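Local atomic coordinates of hypothetical protein TTHA0849 (Thermus thermophilus, PDB entry 2D4R), a protein that is of unknown function but, as a putative member of the StAR-related lipid-transfer (START) domain superfamily, probably binds a lipid or similar hydrophobic ligand. Residues A[3-11]-A[128-139]; A[13-21]-A[93-102]. One frame throughout, in Å; residues are numbered along the deposited sequence.

Contact 1. Residues A[3-11]-A[128-139]; sequences EVRAERYIP and QENVESLLKGLE
Arg8 lies across the flank of the helix that carries Leu135, Lys136 and Glu139. Its CG is anti to the backbone N (chi1 -169°) and the chain runs on extended to NE, which takes the guanidinium over the helix backbone. Arg8 CD comes 3.3 Å from Leu135 O. Lys136 CG then packs over one face of the guanidinium, toward its rim, while Glu139 CB lies at its edge, in plane. The carboxylate of Glu139 is turned 46° from the guanidinium plane, and the salt bridge from Arg8 NH1 to Glu139 OE1 is long, 3.9 Å; no N-H points at that oxygen, so any attraction is probably weak and electrostatic. A water that accepts from Arg8 NH2 and donates to Glu132 O bridges that end of the group to the helix.

Inside this polar flank the packing is mainly apolar. Ala6 CB sits 3.7 Å from both Val131 CG2 and Leu135 CD1. Toward the N terminus of the strand, Val4 lies against Val131 and the side chain of Gln128. Ile10 CD1 meets Leu138 CG at 3.7 Å, crossing at about a right angle. The Ile10 and Glu139 side chains pass in opposite directions, Ile10 CG1 against the aliphatic CG of Glu139. Leu138 also packs on Trp91 and Phe93 of strand 86-95.

Strand and helix run at 27° with their axes 7.4 Å apart at closest. A long C-terminal helix laid against a curved antiparallel sheet, here along one of its outermost strands, 3-10, is the hallmark of the helix-grip fold of the Bet v 1-like and START families.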
loop_
_atom_site.group_PDB
_atom_site.type_symbol
_atom_site.label_atom_id
_atom_site.label_comp_id
_atom_site.label_asym_id
_atom_site.label_seq_id
_atom_site.Cartn_x
_atom_site.Cartn_y
_atom_site.Cartn_z
ATOM N N GLU A 3 -13.180 2.586 5.188
ATOM C CA GLU A 3 -11.789 2.325 5.550
ATOM C C GLU A 3 -11.501 0.835 5.698
ATOM O O GLU A 3 -12.377 0.055 6.046
ATOM C CB GLU A 3 -11.448 3.043 6.857
ATOM C CG GLU A 3 -10.033 2.817 7.353
ATOM C CD GLU A 3 -9.932 2.907 8.871
ATOM O OE1 GLU A 3 -9.385 3.917 9.371
ATOM O OE2 GLU A 3 -10.396 1.971 9.563
ATOM N N VAL A 4 -10.263 0.456 5.418
ATOM C CA VAL A 4 -9.778 -0.912 5.576
ATOM C C VAL A 4 -8.439 -0.836 6.312
ATOM O O VAL A 4 -7.743 0.166 6.235
ATOM C CB VAL A 4 -9.585 -1.587 4.190
ATOM C CG1 VAL A 4 -8.680 -2.788 4.309
ATOM C CG2 VAL A 4 -10.924 -2.026 3.635
ATOM N N ARG A 5 -8.085 -1.876 7.049
ATOM C CA ARG A 5 -6.757 -1.924 7.646
ATOM C C ARG A 5 -6.267 -3.347 7.755
ATOM O O ARG A 5 -7.016 -4.247 8.134
ATOM C CB ARG A 5 -6.773 -1.286 9.025
ATOM C CG ARG A 5 -7.828 -1.839 9.929
ATOM C CD ARG A 5 -7.218 -2.843 10.868
ATOM N NE ARG A 5 -6.043 -2.298 11.544
ATOM C CZ ARG A 5 -5.331 -2.976 12.437
ATOM N NH1 ARG A 5 -4.271 -2.422 13.015
ATOM N NH2 ARG A 5 -5.688 -4.216 12.744
ATOM N N ALA A 6 -5.003 -3.543 7.405
ATOM C CA ALA A 6 -4.377 -4.844 7.500
ATOM C C ALA A 6 -3.214 -4.722 8.470
ATOM O O ALA A 6 -2.644 -3.639 8.634
ATOM C CB ALA A 6 -3.886 -5.283 6.135
ATOM N N GLU A 7 -2.872 -5.839 9.107
ATOM C CA GLU A 7 -1.840 -5.892 10.137
ATOM C C GLU A 7 -1.039 -7.161 9.884
ATOM O O GLU A 7 -1.610 -8.220 9.639
ATOM C CB GLU A 7 -2.505 -5.952 11.516
ATOM C CG GLU A 7 -1.611 -5.657 12.705
ATOM C CD GLU A 7 -2.408 -5.505 13.993
ATOM O OE1 GLU A 7 -3.009 -6.504 14.444
ATOM O OE2 GLU A 7 -2.438 -4.386 14.552
ATOM N N ARG A 8 0.284 -7.063 9.928
ATOM C CA ARG A 8 1.101 -8.221 9.616
ATOM C C ARG A 8 2.448 -8.165 10.333
ATOM O O ARG A 8 3.101 -7.108 10.382
ATOM C CB ARG A 8 1.304 -8.311 8.101
ATOM C CG ARG A 8 1.919 -9.611 7.612
ATOM C CD ARG A 8 1.753 -9.728 6.115
ATOM N NE ARG A 8 2.349 -10.938 5.564
ATOM C CZ ARG A 8 1.728 -12.110 5.496
ATOM N NH1 ARG A 8 2.346 -13.161 4.969
ATOM N NH2 ARG A 8 0.494 -12.234 5.964
ATOM N N TYR A 9 2.854 -9.308 10.892
ATOM C CA TYR A 9 4.141 -9.417 11.573
ATOM C C TYR A 9 5.232 -9.866 10.607
ATOM O O TYR A 9 5.077 -10.870 9.909
ATOM C CB TYR A 9 4.055 -10.413 12.735
ATOM C CG TYR A 9 5.400 -10.698 13.350
ATOM C CD1 TYR A 9 5.991 -9.782 14.221
ATOM C CD2 TYR A 9 6.122 -11.847 13.005
ATOM C CE1 TYR A 9 7.270 -9.994 14.725
ATOM C CE2 TYR A 9 7.403 -12.069 13.509
ATOM C CZ TYR A 9 7.972 -11.135 14.365
ATOM O OH TYR A 9 9.250 -11.317 14.836
ATOM N N ILE A 10 6.334 -9.120 10.567
ATOM C CA ILE A 10 7.460 -9.485 9.711
ATOM C C ILE A 10 8.757 -9.670 10.507
ATOM O O ILE A 10 9.202 -8.777 11.220
ATOM C CB ILE A 10 7.666 -8.430 8.604
ATOM C CG1 ILE A 10 6.459 -8.461 7.652
ATOM C CG2 ILE A 10 8.959 -8.701 7.838
ATOM C CD1 ILE A 10 6.480 -7.406 6.554
ATOM N N PRO A 11 9.374 -10.853 10.396
ATOM C CA PRO A 11 10.621 -11.155 11.108
ATOM C C PRO A 11 11.845 -10.387 10.598
ATOM O O PRO A 11 12.684 -10.934 9.888
ATOM C CB PRO A 11 10.769 -12.663 10.936
ATOM C CG PRO A 11 9.999 -12.976 9.698
ATOM C CD PRO A 11 8.855 -12.023 9.668
ATOM N N GLN A 128 -9.963 -4.959 1.240
ATOM C CA GLN A 128 -9.336 -5.611 2.381
ATOM C C GLN A 128 -8.298 -6.591 1.879
ATOM O O GLN A 128 -7.220 -6.700 2.440
ATOM C CB GLN A 128 -10.373 -6.353 3.231
ATOM C CG GLN A 128 -10.937 -5.541 4.376
ATOM C CD GLN A 128 -9.917 -5.296 5.458
ATOM O OE1 GLN A 128 -10.011 -4.329 6.211
ATOM N NE2 GLN A 128 -8.927 -6.169 5.541
ATOM N N GLU A 129 -8.632 -7.308 0.817
ATOM C CA GLU A 129 -7.724 -8.288 0.274
ATOM C C GLU A 129 -6.509 -7.559 -0.277
ATOM O O GLU A 129 -5.365 -7.987 -0.071
ATOM C CB GLU A 129 -8.412 -9.095 -0.821
ATOM C CG GLU A 129 -9.580 -9.945 -0.326
ATOM C CD GLU A 129 -9.191 -10.907 0.790
ATOM O OE1 GLU A 129 -9.399 -10.561 1.976
ATOM O OE2 GLU A 129 -8.683 -12.008 0.482
ATOM N N ASN A 130 -6.754 -6.436 -0.950
ATOM C CA ASN A 130 -5.668 -5.692 -1.562
ATOM C C ASN A 130 -4.615 -5.237 -0.562
ATOM O O ASN A 130 -3.423 -5.420 -0.809
ATOM C CB ASN A 130 -6.206 -4.499 -2.354
ATOM C CG ASN A 130 -6.583 -4.873 -3.787
ATOM O OD1 ASN A 130 -7.492 -5.680 -4.013
ATOM N ND2 ASN A 130 -5.879 -4.290 -4.762
ATOM N N VAL A 131 -5.030 -4.669 0.568
ATOM C CA VAL A 131 -4.046 -4.230 1.564
ATOM C C VAL A 131 -3.409 -5.366 2.363
ATOM O O VAL A 131 -2.253 -5.265 2.764
ATOM C CB VAL A 131 -4.631 -3.209 2.571
ATOM C CG1 VAL A 131 -5.068 -1.965 1.845
ATOM C CG2 VAL A 131 -5.766 -3.823 3.343
ATOM N N GLU A 132 -4.160 -6.438 2.596
ATOM C CA GLU A 132 -3.595 -7.646 3.192
ATOM C C GLU A 132 -2.499 -8.216 2.290
ATOM O O GLU A 132 -1.451 -8.664 2.772
ATOM C CB GLU A 132 -4.692 -8.693 3.398
ATOM C CG GLU A 132 -5.498 -8.517 4.670
ATOM C CD GLU A 132 -6.696 -9.448 4.725
ATOM O OE1 GLU A 132 -7.576 -9.234 5.583
ATOM O OE2 GLU A 132 -6.759 -10.392 3.906
ATOM N N SER A 133 -2.741 -8.180 0.980
ATOM C CA SER A 133 -1.783 -8.700 0.005
ATOM C C SER A 133 -0.588 -7.775 -0.181
ATOM O O SER A 133 0.523 -8.233 -0.436
ATOM C CB SER A 133 -2.453 -8.908 -1.352
ATOM O OG SER A 133 -2.640 -7.668 -2.009
ATOM N N LEU A 134 -0.814 -6.471 -0.063
ATOM C CA LEU A 134 0.301 -5.539 -0.139
ATOM C C LEU A 134 1.278 -5.861 0.980
ATOM O O LEU A 134 2.485 -5.715 0.819
ATOM C CB LEU A 134 -0.182 -4.080 -0.035
ATOM C CG LEU A 134 -0.777 -3.441 -1.304
ATOM C CD1 LEU A 134 -1.028 -1.963 -1.077
ATOM C CD2 LEU A 134 0.176 -3.615 -2.478
ATOM N N LEU A 135 0.751 -6.331 2.104
ATOM C CA LEU A 135 1.583 -6.613 3.274
ATOM C C LEU A 135 2.243 -7.991 3.230
ATOM O O LEU A 135 3.355 -8.173 3.716
ATOM C CB LEU A 135 0.756 -6.507 4.550
ATOM C CG LEU A 135 0.318 -5.125 5.008
ATOM C CD1 LEU A 135 -0.166 -5.241 6.452
ATOM C CD2 LEU A 135 1.468 -4.147 4.911
ATOM N N LYS A 136 1.546 -8.964 2.661
ATOM C CA LYS A 136 2.121 -10.289 2.490
ATOM C C LYS A 136 3.213 -10.210 1.424
ATOM O O LYS A 136 4.217 -10.913 1.494
ATOM C CB LYS A 136 1.025 -11.283 2.078
ATOM C CG LYS A 136 1.485 -12.728 1.979
ATOM C CD LYS A 136 1.951 -13.062 0.565
ATOM C CE LYS A 136 2.217 -14.544 0.433
ATOM N NZ LYS A 136 1.068 -15.328 0.959
ATOM N N GLY A 137 3.009 -9.338 0.442
ATOM C CA GLY A 137 4.034 -9.098 -0.552
ATOM C C GLY A 137 5.257 -8.412 0.036
ATOM O O GLY A 137 6.374 -8.650 -0.417
ATOM N N LEU A 138 5.062 -7.561 1.041
ATOM C CA LEU A 138 6.200 -6.918 1.707
ATOM C C LEU A 138 6.974 -7.946 2.536
ATOM O O LEU A 138 8.203 -7.902 2.590
ATOM C CB LEU A 138 5.735 -5.735 2.589
ATOM C CG LEU A 138 6.713 -5.187 3.643
ATOM C CD1 LEU A 138 8.003 -4.761 2.968
ATOM C CD2 LEU A 138 6.097 -4.010 4.394
ATOM N N GLU A 139 6.251 -8.882 3.151
ATOM C CA GLU A 139 6.858 -10.011 3.860
ATOM C C GLU A 139 7.821 -10.722 2.932
ATOM O O GLU A 139 8.941 -11.070 3.313
ATOM C CB GLU A 139 5.780 -11.005 4.294
ATOM C CG GLU A 139 5.606 -11.157 5.788
ATOM C CD GLU A 139 6.308 -12.380 6.344
ATOM O OE1 GLU A 139 5.666 -13.165 7.074
ATOM O OE2 GLU A 139 7.508 -12.554 6.057
HETATM O O HOH W 1 -1.385 -9.603 5.618
#

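Contact 2. Residues A[13-21]-A[93-102]; sequences PPERVYRLA and FLPEGEGTRV
The short helix that follows the first strand of the helix-grip fold packs here on the hairpin formed by strands 86-95 and 100-109. Phe93 is the main meeting point. Tyr18 turns the edge of its ring to the face of Phe93, a T-shaped pair with planes at 89° and centroids 5.5 Å apart. Tyr18 CG is anti to the backbone N (chi1 168°), which brings CD2 to Phe93 CD1, while Tyr18 CA stands over the same phenyl ring in a CH-pi contact, 3.9 Å from the centroid. Val17 CG1 touches the edge of that ring at CD2, and Ala21 CB, one helical turn on, approaches its CZ obliquely at 3.7 Å. Phe93 is thus held by three residues of one helical face. The Tyr18 hydroxyl is hydrogen-bonded to Asp70.

The two branches of Val17 divide the hairpin between them. CG1 also reaches Val102 CG2, 3.6 Å away, whereas CG2 meets Thr100 tip to tip, 3.2 Å from OG1. Thr100 OG1 lies 3.0 Å from Pro14 N, an imide nitrogen with no hydrogen to give; the Thr100 hydroxyl is instead hydrogen-bonded to Ala12 O, one residue before the N-cap Pro13. The ring of Pro14 packs against both Thr100 and Pro95, with Pro14 CG 3.9 Å from Pro95 CA.

Val17 also touches Leu138 of helix 120-144, and Leu20 touches Arg141 and Val142, so the short helix contacts both sheet and long helix, consistent with the short helices between the first two strands that support the C-terminal helix in Bet v 1-like domains.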
loop_
_atom_site.group_PDB
_atom_site.type_symbol
_atom_site.label_atom_id
_atom_site.label_comp_id
_atom_site.label_asym_id
_atom_site.label_seq_id
_atom_site.Cartn_x
_atom_site.Cartn_y
_atom_site.Cartn_z
ATOM N N PRO A 13 14.006 -6.253 11.654
ATOM C CA PRO A 13 13.912 -4.976 12.363
ATOM C C PRO A 13 13.127 -3.921 11.610
ATOM O O PRO A 13 13.265 -3.766 10.397
ATOM C CB PRO A 13 15.367 -4.565 12.578
ATOM C CG PRO A 13 16.120 -5.287 11.533
ATOM C CD PRO A 13 15.397 -6.584 11.304
ATOM N N PRO A 14 12.298 -3.166 12.338
ATOM C CA PRO A 14 11.455 -2.101 11.790
ATOM C C PRO A 14 12.154 -1.230 10.760
ATOM O O PRO A 14 11.580 -0.897 9.730
ATOM C CB PRO A 14 11.026 -1.307 13.026
ATOM C CG PRO A 14 11.101 -2.301 14.150
ATOM C CD PRO A 14 12.259 -3.198 13.813
ATOM N N GLU A 15 13.393 -0.855 11.035
ATOM C CA GLU A 15 14.100 0.043 10.134
ATOM C C GLU A 15 14.291 -0.626 8.777
ATOM O O GLU A 15 14.230 0.030 7.734
ATOM C CB GLU A 15 15.462 0.435 10.713
ATOM C CG GLU A 15 16.221 1.415 9.813
ATOM C CD GLU A 15 16.926 2.522 10.581
ATOM O OE1 GLU A 15 17.499 2.239 11.660
ATOM O OE2 GLU A 15 16.909 3.678 10.100
ATOM N N ARG A 16 14.519 -1.935 8.797
ATOM C CA ARG A 16 14.764 -2.676 7.569
ATOM C C ARG A 16 13.454 -2.873 6.808
ATOM O O ARG A 16 13.400 -2.668 5.602
ATOM C CB ARG A 16 15.401 -4.029 7.887
ATOM C CG ARG A 16 15.785 -4.876 6.665
ATOM C CD ARG A 16 16.550 -6.137 7.111
ATOM N NE ARG A 16 17.592 -5.793 8.077
ATOM C CZ ARG A 16 18.085 -6.619 8.995
ATOM N NH1 ARG A 16 19.033 -6.195 9.815
ATOM N NH2 ARG A 16 17.641 -7.867 9.098
ATOM N N VAL A 17 12.397 -3.255 7.518
ATOM C CA VAL A 17 11.089 -3.424 6.896
ATOM C C VAL A 17 10.614 -2.087 6.318
ATOM O O VAL A 17 10.086 -2.027 5.209
ATOM C CB VAL A 17 10.049 -3.958 7.920
ATOM C CG1 VAL A 17 8.687 -4.182 7.243
ATOM C CG2 VAL A 17 10.558 -5.268 8.539
ATOM N N TYR A 18 10.835 -1.012 7.067
ATOM C CA TYR A 18 10.458 0.309 6.616
ATOM C C TYR A 18 11.190 0.660 5.323
ATOM O O TYR A 18 10.572 1.140 4.377
ATOM C CB TYR A 18 10.772 1.335 7.705
ATOM C CG TYR A 18 10.683 2.779 7.261
ATOM C CD1 TYR A 18 11.822 3.479 6.877
ATOM C CD2 TYR A 18 9.465 3.454 7.249
ATOM C CE1 TYR A 18 11.751 4.818 6.496
ATOM C CE2 TYR A 18 9.383 4.787 6.869
ATOM C CZ TYR A 18 10.526 5.462 6.497
ATOM O OH TYR A 18 10.450 6.783 6.126
ATOM N N ARG A 19 12.499 0.418 5.276
ATOM C CA ARG A 19 13.302 0.829 4.110
ATOM C C ARG A 19 12.950 0.039 2.856
ATOM O O ARG A 19 12.962 0.574 1.756
ATOM C CB ARG A 19 14.803 0.679 4.382
ATOM C CG ARG A 19 15.530 1.978 4.758
ATOM C CD ARG A 19 15.461 3.035 3.640
ATOM N NE ARG A 19 16.756 3.287 2.995
ATOM C CZ ARG A 19 16.996 4.278 2.132
ATOM N NH1 ARG A 19 18.205 4.419 1.603
ATOM N NH2 ARG A 19 16.033 5.130 1.799
ATOM N N LEU A 20 12.643 -1.238 3.032
ATOM C CA LEU A 20 12.244 -2.087 1.922
ATOM C C LEU A 20 10.860 -1.745 1.382
ATOM O O LEU A 20 10.579 -1.962 0.202
ATOM C CB LEU A 20 12.273 -3.548 2.352
ATOM C CG LEU A 20 13.674 -4.108 2.543
ATOM C CD1 LEU A 20 13.595 -5.457 3.242
ATOM C CD2 LEU A 20 14.347 -4.218 1.174
ATOM N N ALA A 21 9.992 -1.212 2.235
ATOM C CA ALA A 21 8.672 -0.778 1.777
ATOM C C ALA A 21 8.764 0.560 1.043
ATOM O O ALA A 21 7.923 0.888 0.207
ATOM C CB ALA A 21 7.735 -0.663 2.947
ATOM N N PHE A 93 5.336 1.150 11.080
ATOM C CA PHE A 93 6.168 -0.005 11.333
ATOM C C PHE A 93 6.545 -0.007 12.801
ATOM O O PHE A 93 7.336 0.808 13.267
ATOM C CB PHE A 93 7.403 0.043 10.429
ATOM C CG PHE A 93 7.064 0.157 8.963
ATOM C CD1 PHE A 93 6.552 1.347 8.446
ATOM C CD2 PHE A 93 7.228 -0.929 8.106
ATOM C CE1 PHE A 93 6.206 1.449 7.106
ATOM C CE2 PHE A 93 6.884 -0.835 6.766
ATOM C CZ PHE A 93 6.369 0.358 6.261
ATOM N N LEU A 94 5.948 -0.936 13.529
ATOM C CA LEU A 94 6.044 -0.943 14.979
ATOM C C LEU A 94 6.940 -2.077 15.463
ATOM O O LEU A 94 6.948 -3.163 14.876
ATOM C CB LEU A 94 4.652 -1.115 15.583
ATOM C CG LEU A 94 3.547 -0.190 15.065
ATOM C CD1 LEU A 94 2.191 -0.676 15.591
ATOM C CD2 LEU A 94 3.821 1.242 15.506
ATOM N N PRO A 95 7.697 -1.842 16.547
ATOM C CA PRO A 95 8.573 -2.895 17.065
ATOM C C PRO A 95 7.735 -3.981 17.709
ATOM O O PRO A 95 6.881 -3.696 18.541
ATOM C CB PRO A 95 9.459 -2.166 18.075
ATOM C CG PRO A 95 8.655 -0.994 18.495
ATOM C CD PRO A 95 7.853 -0.581 17.293
ATOM N N GLU A 96 7.965 -5.221 17.292
ATOM C CA GLU A 96 7.355 -6.385 17.919
ATOM C C GLU A 96 8.403 -7.498 17.991
ATOM O O GLU A 96 8.459 -8.367 17.123
ATOM C CB GLU A 96 6.155 -6.848 17.101
ATOM C CG GLU A 96 5.408 -8.031 17.702
ATOM C CD GLU A 96 4.017 -8.169 17.123
ATOM O OE1 GLU A 96 3.772 -9.163 16.414
ATOM O OE2 GLU A 96 3.170 -7.279 17.373
ATOM N N GLY A 97 9.235 -7.458 19.028
ATOM C CA GLY A 97 10.385 -8.345 19.090
ATOM C C GLY A 97 11.505 -7.812 18.217
ATOM O O GLY A 97 11.528 -6.625 17.902
ATOM N N GLU A 98 12.433 -8.678 17.819
ATOM C CA GLU A 98 13.436 -8.299 16.823
ATOM C C GLU A 98 12.747 -8.158 15.477
ATOM O O GLU A 98 13.388 -8.213 14.426
ATOM C CB GLU A 98 14.530 -9.365 16.710
ATOM C CG GLU A 98 15.384 -9.534 17.947
ATOM C CD GLU A 98 15.758 -10.978 18.175
ATOM O OE1 GLU A 98 16.756 -11.228 18.888
ATOM O OE2 GLU A 98 15.052 -11.862 17.640
ATOM N N GLY A 99 11.431 -7.997 15.523
ATOM C CA GLY A 99 10.638 -8.017 14.312
ATOM C C GLY A 99 9.721 -6.823 14.243
ATOM O O GLY A 99 9.775 -5.939 15.092
ATOM N N THR A 100 8.867 -6.813 13.229
ATOM C CA THR A 100 8.062 -5.651 12.910
ATOM C C THR A 100 6.577 -5.982 12.814
ATOM O O THR A 100 6.176 -6.880 12.083
ATOM C CB THR A 100 8.512 -5.050 11.569
ATOM O OG1 THR A 100 9.916 -4.786 11.622
ATOM C CG2 THR A 100 7.771 -3.754 11.285
ATOM N N ARG A 101 5.754 -5.248 13.553
ATOM C CA ARG A 101 4.326 -5.280 13.294
ATOM C C ARG A 101 3.988 -4.145 12.327
ATOM O O ARG A 101 4.020 -2.960 12.694
ATOM C CB ARG A 101 3.543 -5.115 14.593
ATOM C CG ARG A 101 2.040 -5.145 14.381
ATOM C CD ARG A 101 1.362 -6.155 15.275
ATOM N NE ARG A 101 0.407 -6.966 14.528
ATOM C CZ ARG A 101 0.626 -8.222 14.150
ATOM N NH1 ARG A 101 -0.303 -8.884 13.468
ATOM N NH2 ARG A 101 1.769 -8.823 14.461
ATOM N N VAL A 102 3.683 -4.513 11.085
ATOM C CA VAL A 102 3.344 -3.530 10.071
ATOM C C VAL A 102 1.838 -3.308 10.037
ATOM O O VAL A 102 1.058 -4.264 9.954
ATOM C CB VAL A 102 3.841 -3.972 8.673
ATOM C CG1 VAL A 102 3.478 -2.928 7.630
ATOM C CG2 VAL A 102 5.352 -4.152 8.695
#

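Overall arrangement
From the N terminus the chain runs through strand 3-10 and a short turn into helix 14-22, so the first segments of the two contacts are separated by a single residue. Contact 2 closes the inner loop, when the hairpin of strands 86-95 and 100-109 comes back to that helix after four further strands. Strand 100-109 then leads on to helix 120-144, and contact 1 closes the outer loop, which encloses the other entirely. The two meet where strands 3-10 and 100-109 pair as neighbours: Ile10 N lies 2.7 Å from Thr100 O, a probable hydrogen bond. Together they join the first strand, the short helix, the hairpin and the C-terminal helix.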